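MMS19 nucleotide excision repair protein homolog (PDB 6TBL) probably acts as a key component of the cytosolic iron-sulfur protein assembly complex, which delivers iron-sulfur clusters to proteins of DNA metabolism and genome integrity. Local coordinates at residues Leu79-Leu84 / Phe118-Pro123; Glu15-Pro20 / Leu26-Cys31. One frame throughout, in Å; residues are numbered along the deposited sequence.

This chain is a C-terminal piece of MMS19, built of helical HEAT repeats. From the N terminus, contact 2 comes first. It closes the short turn between helix 9-16 and helix 22-38, and both its segments lie in HEAT 2. The chain then runs through helices 47-57 and 63-76. Contact 1 opens next, at the start of helix 81-94. It closes after 33 intervening residues, just beyond helix 104-118, and so ties the start of helix 81-94 to the segment after helix 104-118, beside a potassium ion. The contacts follow in series, neither nested nor crossed. The centres of contact 1 and contact 2 lie about 26 Å apart, on opposite sides of the chain's centre, and the two do not touch.

Contact 1. Residues Leu79-Leu84 / Phe118-Pro123; sequences LPTSVL and FLLGSP. With K (potassium ion), chain G.
The flat group at this contact is the backbone carbonyl of L120. The methyl CG2 of T81 stands off one face of it, well out of the carbonyl plane, with CG2 3.4 Å from L120 O. The same T81 methyl lies 4.0 Å from L120 CD2. T81 splits its branches: OG1 lies beside the backbone N (chi1 -53°), which puts CG2 anti to it, so the methyl faces L120 and the hydroxyl faces the potassium ion. The ion takes T81 OG1 at 2.9 Å and L79 O at 3.0 Å, and T77 O completes the ligands seen. L120 CD1 meets L84 CB at 3.8 Å, the two leucine side chains at about a right angle. With L120 reduced to an alanine, both methyls are gone, and a gap would probably open beside T81 CG2 and L84. F118 and L119 pack on the chain of another protein. L120 also packs on L85 and K88 of helix 81-94. K88 NZ in turn bonds to F118 O. The contact thus lays the tail after helix 104-118 against the first turn of helix 81-94, where HEAT 3 passes into HEAT 4.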
# COMPACT_ATOMS: atom_id res chain seq x y z
N LEU A 79 19.21 23.00 10.03
CA LEU A 79 19.89 23.50 8.84
C LEU A 79 18.86 23.96 7.81
O LEU A 79 17.68 23.61 7.90
CB LEU A 79 20.79 22.41 8.25
CG LEU A 79 21.78 21.73 9.20
CD1 LEU A 79 22.74 20.84 8.42
CD2 LEU A 79 22.54 22.73 10.03
N PRO A 80 19.28 24.76 6.83
CA PRO A 80 18.35 25.19 5.78
C PRO A 80 17.68 24.01 5.10
O PRO A 80 18.33 23.03 4.71
CB PRO A 80 19.26 25.96 4.81
CG PRO A 80 20.34 26.50 5.68
CD PRO A 80 20.58 25.46 6.74
N THR A 81 16.35 24.11 4.96
CA THR A 81 15.57 22.99 4.44
C THR A 81 15.97 22.64 3.01
O THR A 81 15.93 21.46 2.62
CB THR A 81 14.08 23.32 4.52
OG1 THR A 81 13.76 23.72 5.86
CG2 THR A 81 13.23 22.12 4.14
N SER A 82 16.37 23.63 2.21
CA SER A 82 16.69 23.38 0.81
C SER A 82 17.87 22.42 0.64
O SER A 82 17.98 21.78 -0.41
CB SER A 82 16.98 24.70 0.09
OG SER A 82 18.08 25.37 0.68
N VAL A 83 18.75 22.31 1.64
CA VAL A 83 19.90 21.41 1.54
C VAL A 83 19.65 20.07 2.21
O VAL A 83 20.46 19.14 2.02
CB VAL A 83 21.17 22.06 2.13
CG1 VAL A 83 21.29 23.50 1.65
CG2 VAL A 83 21.16 22.00 3.65
N LEU A 84 18.58 19.94 2.99
CA LEU A 84 18.26 18.67 3.64
C LEU A 84 17.36 17.79 2.79
O LEU A 84 17.41 16.57 2.92
CB LEU A 84 17.59 18.92 4.99
CG LEU A 84 18.33 19.81 5.98
CD1 LEU A 84 17.60 19.81 7.30
CD2 LEU A 84 19.76 19.35 6.16
N PHE A 118 9.98 14.28 8.70
CA PHE A 118 8.76 14.23 7.90
C PHE A 118 8.26 15.63 7.56
O PHE A 118 7.57 15.81 6.55
CB PHE A 118 7.67 13.45 8.64
CG PHE A 118 7.72 11.97 8.41
CD1 PHE A 118 7.20 11.42 7.25
CD2 PHE A 118 8.27 11.12 9.36
CE1 PHE A 118 7.24 10.06 7.04
CE2 PHE A 118 8.30 9.75 9.15
CZ PHE A 118 7.79 9.22 8.00
N LEU A 119 8.59 16.62 8.38
CA LEU A 119 8.07 17.97 8.23
C LEU A 119 8.94 18.85 7.34
O LEU A 119 8.67 20.05 7.23
CB LEU A 119 7.92 18.64 9.60
CG LEU A 119 7.12 17.88 10.66
CD1 LEU A 119 7.22 18.59 12.00
CD2 LEU A 119 5.68 17.73 10.23
N LEU A 120 9.99 18.31 6.73
CA LEU A 120 10.86 19.14 5.90
C LEU A 120 10.15 19.59 4.63
O LEU A 120 10.08 20.78 4.33
CB LEU A 120 12.15 18.40 5.58
CG LEU A 120 13.12 18.29 6.76
CD1 LEU A 120 14.36 17.52 6.35
CD2 LEU A 120 13.50 19.67 7.29
N GLY A 121 9.61 18.64 3.87
CA GLY A 121 8.73 18.97 2.76
C GLY A 121 7.30 19.11 3.22
O GLY A 121 6.43 18.31 2.86
N SER A 122 7.03 20.14 4.03
CA SER A 122 5.73 20.29 4.64
C SER A 122 4.98 21.47 4.05
O SER A 122 5.60 22.51 3.78
CB SER A 122 5.86 20.48 6.16
OG SER A 122 4.69 20.06 6.84
N PRO A 123 3.68 21.33 3.80
CA PRO A 123 2.89 22.50 3.36
C PRO A 123 3.00 23.68 4.32
O PRO A 123 3.14 24.83 3.88
CB PRO A 123 1.46 21.94 3.28
CG PRO A 123 1.66 20.47 3.02
CD PRO A 123 2.90 20.08 3.77
K K G . 14.71 23.62 8.55

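Contact 2. Residues Glu15-Pro20 / Leu26-Cys31; sequences EALSCP and LSTLSC
The methyl of A16 overlaps the side chain of T28. A16 CB lies 3.6 Å from T28 CB and 3.8 Å from T28 CG2. This is also where the two backbones come nearest. L17 adds the second half of the contact. Its CB is not aimed at helix 22-38, but its end swings in. L17 CD2 touches T28 CG2 at 3.8 Å, and the same methyl meets L29 CD2, also at 3.8 Å. CD2 therefore bridges T28 and L29, two neighbouring residues of the helix; the L17 side chain crosses each of theirs at about a right angle. T28 presents its apolar branch here. OG1 is anti to the backbone N (chi1 177°), which sets CG2 between the N and the carbonyl carbon, facing A16 and L17. The buried hydroxyl is satisfied within the repeat: T28 OG1 hydrogen-bonds to L13 O of helix 9-16. A polar link thus runs beside the methyl contacts. A type I beta turn runs from A16 to C19, with C19 N bonded to A16 O. Beyond it, C19 O accepts a hydrogen bond from Q25 NE2, a second tie across the turn. Both segments lie in HEAT 2, and the contact joins helices 9-16 and 22-38 close to their connection. Helices 47-57 and 63-76 cover it: L17 packs on K53 and L57 of helix 47-57, while L29 reaches F54 of that helix and A68 and C72 of helix 63-76.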
# COMPACT_ATOMS: atom_id res chain seq x y z
N GLU A 15 36.08 14.10 12.08
CA GLU A 15 36.86 12.87 12.06
C GLU A 15 36.71 12.06 13.34
O GLU A 15 36.95 10.85 13.32
CB GLU A 15 38.33 13.19 11.81
CG GLU A 15 38.64 13.57 10.37
CD GLU A 15 38.37 12.43 9.41
OE1 GLU A 15 38.74 11.28 9.74
OE2 GLU A 15 37.78 12.67 8.34
N ALA A 16 36.32 12.70 14.44
CA ALA A 16 36.08 11.96 15.68
C ALA A 16 34.85 11.07 15.59
O ALA A 16 34.74 10.11 16.37
CB ALA A 16 35.94 12.93 16.85
N LEU A 17 33.93 11.35 14.67
CA LEU A 17 32.76 10.51 14.49
C LEU A 17 33.12 9.12 13.99
O LEU A 17 32.34 8.18 14.19
CB LEU A 17 31.77 11.17 13.53
CG LEU A 17 31.17 12.50 13.99
CD1 LEU A 17 30.42 13.16 12.86
CD2 LEU A 17 30.26 12.28 15.18
N SER A 18 34.26 8.97 13.33
CA SER A 18 34.73 7.68 12.84
C SER A 18 35.58 6.93 13.86
O SER A 18 35.97 5.79 13.59
CB SER A 18 35.52 7.87 11.55
OG SER A 18 34.80 8.67 10.63
N CYS A 19 35.87 7.53 15.00
CA CYS A 19 36.72 6.89 15.99
C CYS A 19 36.00 5.70 16.62
O CYS A 19 34.84 5.84 17.04
CB CYS A 19 37.13 7.89 17.06
SG CYS A 19 38.09 7.18 18.41
N PRO A 20 36.63 4.53 16.70
CA PRO A 20 35.93 3.37 17.28
C PRO A 20 35.64 3.49 18.77
O PRO A 20 34.79 2.76 19.27
CB PRO A 20 36.88 2.20 17.00
CG PRO A 20 37.77 2.68 15.90
CD PRO A 20 37.92 4.15 16.11
N LEU A 26 30.74 9.86 22.03
CA LEU A 26 29.92 10.68 22.91
C LEU A 26 30.51 12.07 23.10
O LEU A 26 29.77 13.05 23.21
CB LEU A 26 29.75 9.99 24.27
CG LEU A 26 28.78 8.82 24.29
CD1 LEU A 26 28.79 8.13 25.64
CD2 LEU A 26 27.38 9.29 23.94
N SER A 27 31.84 12.17 23.12
CA SER A 27 32.49 13.46 23.34
C SER A 27 32.24 14.40 22.17
O SER A 27 31.81 15.55 22.36
CB SER A 27 33.99 13.25 23.56
OG SER A 27 34.65 14.49 23.76
N THR A 28 32.50 13.94 20.94
CA THR A 28 32.32 14.83 19.79
C THR A 28 30.85 15.12 19.52
O THR A 28 30.51 16.22 19.07
CB THR A 28 32.99 14.23 18.55
OG1 THR A 28 32.76 15.08 17.42
CG2 THR A 28 32.45 12.84 18.25
N LEU A 29 29.96 14.16 19.81
CA LEU A 29 28.54 14.39 19.58
C LEU A 29 27.99 15.48 20.50
O LEU A 29 27.10 16.24 20.11
CB LEU A 29 27.76 13.09 19.77
CG LEU A 29 27.86 12.05 18.66
CD1 LEU A 29 27.29 10.72 19.11
CD2 LEU A 29 27.15 12.54 17.41
N SER A 30 28.51 15.57 21.73
CA SER A 30 28.07 16.62 22.64
C SER A 30 28.51 18.00 22.17
O SER A 30 27.94 19.00 22.61
CB SER A 30 28.58 16.36 24.05
OG SER A 30 29.99 16.47 24.11
N CYS A 31 29.52 18.08 21.31
CA CYS A 31 29.94 19.35 20.72
C CYS A 31 29.19 19.67 19.44
O CYS A 31 28.94 20.85 19.16
CB CYS A 31 31.44 19.33 20.43
SG CYS A 31 32.47 19.19 21.89